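Local coordinates for MW1564 protein (PDB 3NTV), which probably transfers a methyl group from S-adenosylmethionine to a hydroxyl of its substrate, as a putative caffeoyl-CoA O-methyltransferase with a Rossmann fold, at residues A131-F135 with K157-Y162; L166-L171 with I227-G231. One frame throughout, in Å; residues are numbered along the deposited sequence.

Interaction 1 of 2, residues A131-F135 with K157-Y162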
ATOM      1  N   ALA A 131       5.285 -14.292  23.117  1.00 17.86           N
ATOM      2  CA  ALA A 131       6.263 -13.643  22.245  1.00 17.64           C
ATOM      3  C   ALA A 131       7.343 -12.849  22.955  1.00 20.82           C
ATOM      4  O   ALA A 131       8.359 -12.524  22.349  1.00 19.39           O
ATOM      5  CB  ALA A 131       5.571 -12.807  21.174  1.00 18.36           C
ATOM      6  N   LEU A 132       7.186 -12.589  24.270  1.00 18.60           N
ATOM      7  CA  LEU A 132       8.276 -11.940  24.978  1.00 18.16           C
ATOM      8  C   LEU A 132       9.496 -12.865  25.101  1.00 22.06           C
ATOM      9  O   LEU A 132      10.621 -12.372  25.254  1.00 22.52           O
ATOM     10  CB  LEU A 132       7.809 -11.532  26.390  1.00 18.17           C
ATOM     11  CG  LEU A 132       6.905 -10.295  26.458  1.00 23.12           C
ATOM     12  CD1 LEU A 132       6.356 -10.096  27.882  1.00 24.05           C
ATOM     13  CD2 LEU A 132       7.660  -9.047  26.034  1.00 23.66           C
ATOM     14  N   GLU A 133       9.284 -14.195  25.038  1.00 19.71           N
ATOM     15  CA  GLU A 133      10.360 -15.168  25.307  1.00 19.90           C
ATOM     16  C   GLU A 133      10.770 -16.091  24.179  1.00 22.32           C
ATOM     17  O   GLU A 133      11.424 -17.115  24.442  1.00 22.79           O
ATOM     18  CB  GLU A 133       9.966 -16.040  26.498  1.00 21.34           C
ATOM     19  CG  GLU A 133       9.460 -15.277  27.699  1.00 27.81           C
ATOM     20  CD  GLU A 133       9.104 -16.163  28.878  1.00 39.93           C
ATOM     21  OE1 GLU A 133       8.406 -17.186  28.692  1.00 30.82           O
ATOM     22  OE2 GLU A 133       9.513 -15.810  30.003  1.00 32.69           O
ATOM     23  N   GLN A 134      10.393 -15.771  22.924  1.00 18.08           N
ATOM     24  CA  GLN A 134      10.702 -16.688  21.825  1.00 16.94           C
ATOM     25  C   GLN A 134      11.918 -16.379  20.969  1.00 19.78           C
ATOM     26  O   GLN A 134      12.150 -17.100  19.999  1.00 19.79           O
ATOM     27  CB  GLN A 134       9.463 -16.918  20.927  1.00 17.52           C
ATOM     28  CG  GLN A 134       8.192 -17.349  21.655  1.00 21.97           C
ATOM     29  CD  GLN A 134       8.387 -18.516  22.588  1.00 24.68           C
ATOM     30  OE1 GLN A 134       9.081 -19.497  22.266  1.00 22.12           O
ATOM     31  NE2 GLN A 134       7.782 -18.423  23.777  1.00 21.98           N
ATOM     32  N   PHE A 135      12.683 -15.326  21.298  1.00 18.72           N
ATOM     33  CA  PHE A 135      13.871 -14.950  20.496  1.00 18.75           C
ATOM     34  C   PHE A 135      14.791 -16.131  20.141  1.00 22.53           C
ATOM     35  O   PHE A 135      15.186 -16.279  18.972  1.00 20.46           O
ATOM     36  CB  PHE A 135      14.672 -13.827  21.171  1.00 20.42           C
ATOM     37  CG  PHE A 135      15.837 -13.319  20.348  1.00 21.69           C
ATOM     38  CD1 PHE A 135      15.651 -12.329  19.386  1.00 23.99           C
ATOM     39  CD2 PHE A 135      17.115 -13.832  20.530  1.00 23.31           C
ATOM     40  CE1 PHE A 135      16.726 -11.860  18.630  1.00 24.77           C
ATOM     41  CE2 PHE A 135      18.184 -13.387  19.745  1.00 26.60           C
ATOM     42  CZ  PHE A 135      17.983 -12.399  18.808  1.00 25.05           C
ATOM     43  N   LYS A 157       7.789  -3.742  22.564  1.00 18.85           N
ATOM     44  CA  LYS A 157       8.818  -4.686  22.998  1.00 19.22           C
ATOM     45  C   LYS A 157       9.068  -5.718  21.912  1.00 19.50           C
ATOM     46  O   LYS A 157      10.208  -6.035  21.654  1.00 18.60           O
ATOM     47  CB  LYS A 157       8.411  -5.383  24.305  1.00 22.86           C
ATOM     48  CG  LYS A 157       8.574  -4.526  25.552  1.00 41.91           C
ATOM     49  CD  LYS A 157       8.237  -5.342  26.797  1.00 53.52           C
ATOM     50  CE  LYS A 157       8.516  -4.601  28.079  1.00 70.64           C
ATOM     51  NZ  LYS A 157       8.555  -5.525  29.247  1.00 83.13           N
ATOM     52  N   PHE A 158       8.009  -6.211  21.245  1.00 16.97           N
ATOM     53  CA  PHE A 158       8.177  -7.200  20.175  1.00 16.92           C
ATOM     54  C   PHE A 158       8.994  -6.611  19.042  1.00 18.64           C
ATOM     55  O   PHE A 158       9.892  -7.283  18.551  1.00 17.60           O
ATOM     56  CB  PHE A 158       6.824  -7.746  19.676  1.00 17.68           C
ATOM     57  CG  PHE A 158       5.937  -8.395  20.712  1.00 17.71           C
ATOM     58  CD1 PHE A 158       6.476  -8.960  21.867  1.00 18.98           C
ATOM     59  CD2 PHE A 158       4.565  -8.469  20.520  1.00 17.82           C
ATOM     60  CE1 PHE A 158       5.645  -9.550  22.823  1.00 19.74           C
ATOM     61  CE2 PHE A 158       3.737  -9.061  21.474  1.00 19.62           C
ATOM     62  CZ  PHE A 158       4.283  -9.614  22.614  1.00 19.13           C
ATOM     63  N   PHE A 159       8.737  -5.338  18.668  1.00 16.35           N
ATOM     64  CA  PHE A 159       9.541  -4.691  17.636  1.00 15.46           C
ATOM     65  C   PHE A 159      11.016  -4.654  18.057  1.00 20.09           C
ATOM     66  O   PHE A 159      11.872  -5.026  17.271  1.00 18.73           O
ATOM     67  CB  PHE A 159       9.010  -3.279  17.370  1.00 16.87           C
ATOM     68  CG  PHE A 159       9.614  -2.535  16.207  1.00 18.25           C
ATOM     69  CD1 PHE A 159       8.869  -2.292  15.054  1.00 18.67           C
ATOM     70  CD2 PHE A 159      10.908  -2.015  16.283  1.00 19.70           C
ATOM     71  CE1 PHE A 159       9.424  -1.580  13.980  1.00 19.48           C
ATOM     72  CE2 PHE A 159      11.454  -1.287  15.218  1.00 21.28           C
ATOM     73  CZ  PHE A 159      10.709  -1.071  14.077  1.00 19.73           C
ATOM     74  N   GLU A 160      11.317  -4.250  19.316  1.00 18.37           N
ATOM     75  CA  GLU A 160      12.717  -4.185  19.774  1.00 18.48           C
ATOM     76  C   GLU A 160      13.390  -5.566  19.840  1.00 20.08           C
ATOM     77  O   GLU A 160      14.551  -5.700  19.455  1.00 22.07           O
ATOM     78  CB  GLU A 160      12.808  -3.499  21.154  1.00 20.07           C
ATOM     79  CG  GLU A 160      12.362  -2.046  21.165  1.00 28.98           C
ATOM     80  CD  GLU A 160      12.278  -1.414  22.542  1.00 54.92           C
ATOM     81  OE1 GLU A 160      11.765  -2.072  23.477  1.00 42.79           O
ATOM     82  OE2 GLU A 160      12.680  -0.236  22.673  1.00 57.99           O
ATOM     83  N   ILE A 161      12.657  -6.598  20.295  1.00 16.61           N
ATOM     84  CA  ILE A 161      13.204  -7.955  20.425  1.00 16.28           C
ATOM     85  C   ILE A 161      13.555  -8.596  19.082  1.00 19.59           C
ATOM     86  O   ILE A 161      14.611  -9.215  18.961  1.00 17.80           O
ATOM     87  CB  ILE A 161      12.247  -8.892  21.234  1.00 18.41           C
ATOM     88  CG1 ILE A 161      12.122  -8.460  22.714  1.00 19.07           C
ATOM     89  CG2 ILE A 161      12.655 -10.379  21.150  1.00 20.28           C
ATOM     90  CD1 ILE A 161      10.906  -9.112  23.443  1.00 22.36           C
ATOM     91  N   TYR A 162      12.643  -8.486  18.084  1.00 17.18           N
ATOM     92  CA  TYR A 162      12.765  -9.242  16.845  1.00 15.58           C
ATOM     93  C   TYR A 162      13.417  -8.556  15.657  1.00 16.87           C
ATOM     94  O   TYR A 162      13.990  -9.253  14.816  1.00 16.51           O
ATOM     95  CB  TYR A 162      11.400  -9.878  16.461  1.00 15.30           C
ATOM     96  CG  TYR A 162      10.915 -10.872  17.504  1.00 15.46           C
ATOM     97  CD1 TYR A 162      11.507 -12.131  17.627  1.00 16.20           C
ATOM     98  CD2 TYR A 162       9.940 -10.516  18.434  1.00 16.31           C
ATOM     99  CE1 TYR A 162      11.099 -13.029  18.612  1.00 16.69           C
ATOM    100  CE2 TYR A 162       9.528 -11.406  19.432  1.00 16.68           C
ATOM    101  CZ  TYR A 162      10.114 -12.663  19.514  1.00 19.00           C
ATOM    102  OH  TYR A 162       9.701 -13.575  20.456  1.00 20.15           O
TER
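The phenol of Tyr162 reaches from the C-terminal end of helix 155-162 into the turn made by residues 131-135 and hydrogen-bonds to its backbone. Its OH donates to Ala131 O over a short 2.5 Å. The carbonyl oxygen lies at the ring edge, in the plane of the phenol, while the hydroxyl is tilted 22° from the plane of the carbonyl. Tyr162 OH is also approached by Gln134 N, a weak bond of 3.4 Å bent to 128°. One hydroxyl thus serves a backbone acceptor and, loosely, a backbone donor three residues further on. Two further polar groups of the turn are met locally: Leu132 N bonds to Asn130 OD1, and the Gln134 amide turns away from helix 155-162, its OE1 receiving Asn137 ND2 and its NE2 giving to Asn130 O. In the Rossmann fold of this methyltransferase, the turn follows strand 124-128, and helix 155-162 follows strand 143-149; Ala131 and Tyr162 also rest on Ile78 and Ile101 of the strands between. Apolar contacts flank the bonds. Ala131 CB stands over one face of the Phe158 ring, a CH-pi contact 3.9 Å from its centroid, offset toward the rim. Leu132 lies across Phe158 at about a right angle; its CD2 meets both Phe158 CE1 and Lys157 CD at 3.8 Å. Ile161 serves both ends of the turn: CD1 touches Leu132 O, and CG2, carried anti to its own backbone N, reaches CB and CD1 of Phe135. The Phe135 and Ile161 side chains slide past each other in opposite directions, and Phe135 CD1 lies 3.3 Å from Ile161 O.

Interaction 2 of 2, residues L166-L171 with I227-G231; sequences LKHQGL and ISIKG
Lys230 and Gly170 join the antiparallel ends of strands 170-175 and 225-230 through Lys230 N to Gly170 O, 2.9 Å and almost straight at 177°, next to the non-hydrogen-bonded pair Leu171-Ile229, where Leu171 CA also comes to 3.3 Å from Ser228 O in a CA-H...O contact. Gln169 N adds a bond of 2.7 Å to Lys230 O, so that Gln169, with a positive phi of 74°, and Gly170 together face Lys230: the pattern of a G1 beta bulge with its type II turn, here Lys167 to Gly170, closed by Gly170 N to Lys167 O. Among the side chains, Lys230 dominates. Its CG is anti to the backbone N (chi1 177°) and the rest of the chain is extended, so the methylenes run over the turn, with CD near Lys167 O, and the ammonium arrives at Leu166 O. The NZ-O distance is 2.8 Å, with the donor in the carbonyl plane; Thr163 O is a second acceptor for NZ. Leu166 slides past this chain in the opposite direction, its CD2 touching Lys230 CB and CD. On one face of the sheet, Leu171 and Ile229 lie side by side and point the same way, CD2 to CG1 at 3.8 Å. Both continue into the dimer interface, against Met69 and Gln65 of the second subunit respectively. At the end of the modelled chain the His168 ring presents its edge, with CD2 3.2 Å from Gly231 O, while Gln169 CG lies over one face, toward the rim. Because neutral main-chain carbonyls take the ammonium, its charge is probably met by their dipoles, and Lys230 ties the end of the last strand to the segment that follows helix 155-162.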
ATOM      1  N   LEU A 166      15.927  -8.966  11.446  1.00 16.00           N
ATOM      2  CA  LEU A 166      15.451  -8.500  10.140  1.00 14.41           C
ATOM      3  C   LEU A 166      16.628  -7.960   9.316  1.00 20.80           C
ATOM      4  O   LEU A 166      17.423  -7.148   9.805  1.00 20.74           O
ATOM      5  CB  LEU A 166      14.403  -7.395  10.374  1.00 14.07           C
ATOM      6  CG  LEU A 166      13.721  -6.794   9.138  1.00 16.52           C
ATOM      7  CD1 LEU A 166      12.847  -7.850   8.433  1.00 16.79           C
ATOM      8  CD2 LEU A 166      12.878  -5.590   9.539  1.00 16.07           C
ATOM      9  N   LYS A 167      16.716  -8.375   8.060  1.00 18.38           N
ATOM     10  CA  LYS A 167      17.808  -7.910   7.210  1.00 17.82           C
ATOM     11  C   LYS A 167      17.694  -6.436   6.911  1.00 22.14           C
ATOM     12  O   LYS A 167      16.600  -5.855   7.008  1.00 20.58           O
ATOM     13  CB  LYS A 167      17.870  -8.698   5.902  1.00 19.10           C
ATOM     14  CG  LYS A 167      16.681  -8.471   4.976  1.00 25.12           C
ATOM     15  CD  LYS A 167      16.959  -9.020   3.609  1.00 27.23           C
ATOM     16  CE  LYS A 167      15.826  -8.677   2.675  1.00 23.29           C
ATOM     17  NZ  LYS A 167      15.950  -9.447   1.403  1.00 24.56           N
ATOM     18  N   HIS A 168      18.833  -5.830   6.510  1.00 21.29           N
ATOM     19  CA  HIS A 168      18.888  -4.452   6.045  1.00 22.15           C
ATOM     20  C   HIS A 168      17.974  -4.394   4.798  1.00 22.13           C
ATOM     21  O   HIS A 168      18.002  -5.311   3.959  1.00 19.27           O
ATOM     22  CB  HIS A 168      20.337  -4.084   5.673  1.00 24.39           C
ATOM     23  CG  HIS A 168      20.472  -2.769   4.963  1.00 29.53           C
ATOM     24  ND1 HIS A 168      20.874  -2.700   3.636  1.00 32.09           N
ATOM     25  CD2 HIS A 168      20.247  -1.512   5.417  1.00 32.12           C
ATOM     26  CE1 HIS A 168      20.879  -1.412   3.331  1.00 31.48           C
ATOM     27  NE2 HIS A 168      20.502  -0.658   4.365  1.00 31.83           N
ATOM     28  N   GLN A 169      17.125  -3.352   4.728  1.00 19.95           N
ATOM     29  CA  GLN A 169      16.111  -3.166   3.672  1.00 19.55           C
ATOM     30  C   GLN A 169      14.909  -4.111   3.835  1.00 21.78           C
ATOM     31  O   GLN A 169      13.998  -4.089   3.017  1.00 21.64           O
ATOM     32  CB  GLN A 169      16.693  -3.156   2.243  1.00 21.80           C
ATOM     33  CG  GLN A 169      17.611  -1.968   2.005  1.00 34.83           C
ATOM     34  CD  GLN A 169      18.061  -1.875   0.577  1.00 63.14           C
ATOM     35  OE1 GLN A 169      18.797  -2.731   0.073  1.00 59.09           O
ATOM     36  NE2 GLN A 169      17.658  -0.806  -0.092  1.00 61.26           N
ATOM     37  N   GLY A 170      14.892  -4.889   4.925  1.00 15.55           N
ATOM     38  CA  GLY A 170      13.756  -5.738   5.277  1.00 15.02           C
ATOM     39  C   GLY A 170      12.578  -4.868   5.699  1.00 17.21           C
ATOM     40  O   GLY A 170      12.739  -3.668   5.963  1.00 16.36           O
ATOM     41  N   LEU A 171      11.386  -5.465   5.807  1.00 13.52           N
ATOM     42  CA  LEU A 171      10.183  -4.728   6.164  1.00 13.94           C
ATOM     43  C   LEU A 171       9.574  -5.120   7.486  1.00 14.34           C
ATOM     44  O   LEU A 171       9.473  -6.307   7.788  1.00 14.69           O
ATOM     45  CB  LEU A 171       9.071  -4.977   5.097  1.00 14.70           C
ATOM     46  CG  LEU A 171       9.419  -4.762   3.630  1.00 18.94           C
ATOM     47  CD1 LEU A 171       8.222  -5.141   2.738  1.00 20.12           C
ATOM     48  CD2 LEU A 171       9.818  -3.304   3.374  1.00 20.37           C
ATOM     49  N   ILE A 227       3.958   0.531   7.106  1.00 15.05           N
ATOM     50  CA  ILE A 227       5.019  -0.170   6.413  1.00 13.20           C
ATOM     51  C   ILE A 227       6.305   0.534   6.778  1.00 15.84           C
ATOM     52  O   ILE A 227       6.424   1.748   6.522  1.00 14.08           O
ATOM     53  CB  ILE A 227       4.818  -0.182   4.885  1.00 15.81           C
ATOM     54  CG1 ILE A 227       3.501  -0.890   4.486  1.00 16.09           C
ATOM     55  CG2 ILE A 227       6.053  -0.773   4.148  1.00 16.45           C
ATOM     56  CD1 ILE A 227       3.122  -0.549   2.977  1.00 18.37           C
ATOM     57  N   SER A 228       7.265  -0.227   7.334  1.00 13.25           N
ATOM     58  CA  SER A 228       8.557   0.302   7.765  1.00 13.63           C
ATOM     59  C   SER A 228       9.682  -0.416   7.059  1.00 17.95           C
ATOM     60  O   SER A 228       9.773  -1.634   7.128  1.00 18.22           O
ATOM     61  CB  SER A 228       8.734   0.162   9.280  1.00 16.03           C
ATOM     62  OG  SER A 228       7.690   0.771  10.017  1.00 16.54           O
ATOM     63  N   ILE A 229      10.576   0.334   6.427  1.00 13.57           N
ATOM     64  CA  ILE A 229      11.744  -0.235   5.749  1.00 13.24           C
ATOM     65  C   ILE A 229      12.935  -0.045   6.679  1.00 18.48           C
ATOM     66  O   ILE A 229      13.217   1.097   7.057  1.00 18.75           O
ATOM     67  CB  ILE A 229      12.058   0.450   4.382  1.00 16.94           C
ATOM     68  CG1 ILE A 229      10.850   0.403   3.414  1.00 18.16           C
ATOM     69  CG2 ILE A 229      13.305  -0.205   3.754  1.00 19.43           C
ATOM     70  CD1 ILE A 229      11.058   1.229   2.076  1.00 18.14           C
ATOM     71  N   LYS A 230      13.651  -1.122   6.996  1.00 16.65           N
ATOM     72  CA  LYS A 230      14.842  -1.043   7.845  1.00 16.79           C
ATOM     73  C   LYS A 230      16.034  -0.491   7.073  1.00 21.48           C
ATOM     74  O   LYS A 230      16.440  -1.057   6.057  1.00 21.59           O
ATOM     75  CB  LYS A 230      15.169  -2.421   8.426  1.00 18.82           C
ATOM     76  CG  LYS A 230      16.432  -2.479   9.283  1.00 19.11           C
ATOM     77  CD  LYS A 230      16.463  -3.753  10.096  1.00 19.61           C
ATOM     78  CE  LYS A 230      17.793  -3.937  10.800  1.00 24.14           C
ATOM     79  NZ  LYS A 230      17.814  -5.141  11.675  1.00 22.83           N
ATOM     80  N   GLY A 231      16.615   0.577   7.608  1.00 22.84           N
ATOM     81  CA  GLY A 231      17.806   1.211   7.047  1.00 44.67           C
ATOM     82  C   GLY A 231      19.080   0.703   7.695  1.00 81.03           C
ATOM     83  O   GLY A 231      19.127  -0.425   8.199  1.00 45.40           O
TER

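Overall arrangement
From the N terminus, interaction 1 comes first: after strand 124-128 the chain makes the turn 131-135, passes through helix 135-138 and strand 143-149, and returns on helix 155-162, closing a loop of 21 intervening residues. Interaction 2 opens only after that loop has closed, when the helix passes into strand 166-167. Its longer loop holds helix 192-209 and strand 214-219 before strand 225-230 comes back beside strand 170-175. The two loops are thus in series, neither nested nor crossing, with centres about 16 Å apart. Interaction 1 fixes a helix to a turn; interaction 2 joins neighbouring strands of the sheet beside the second subunit.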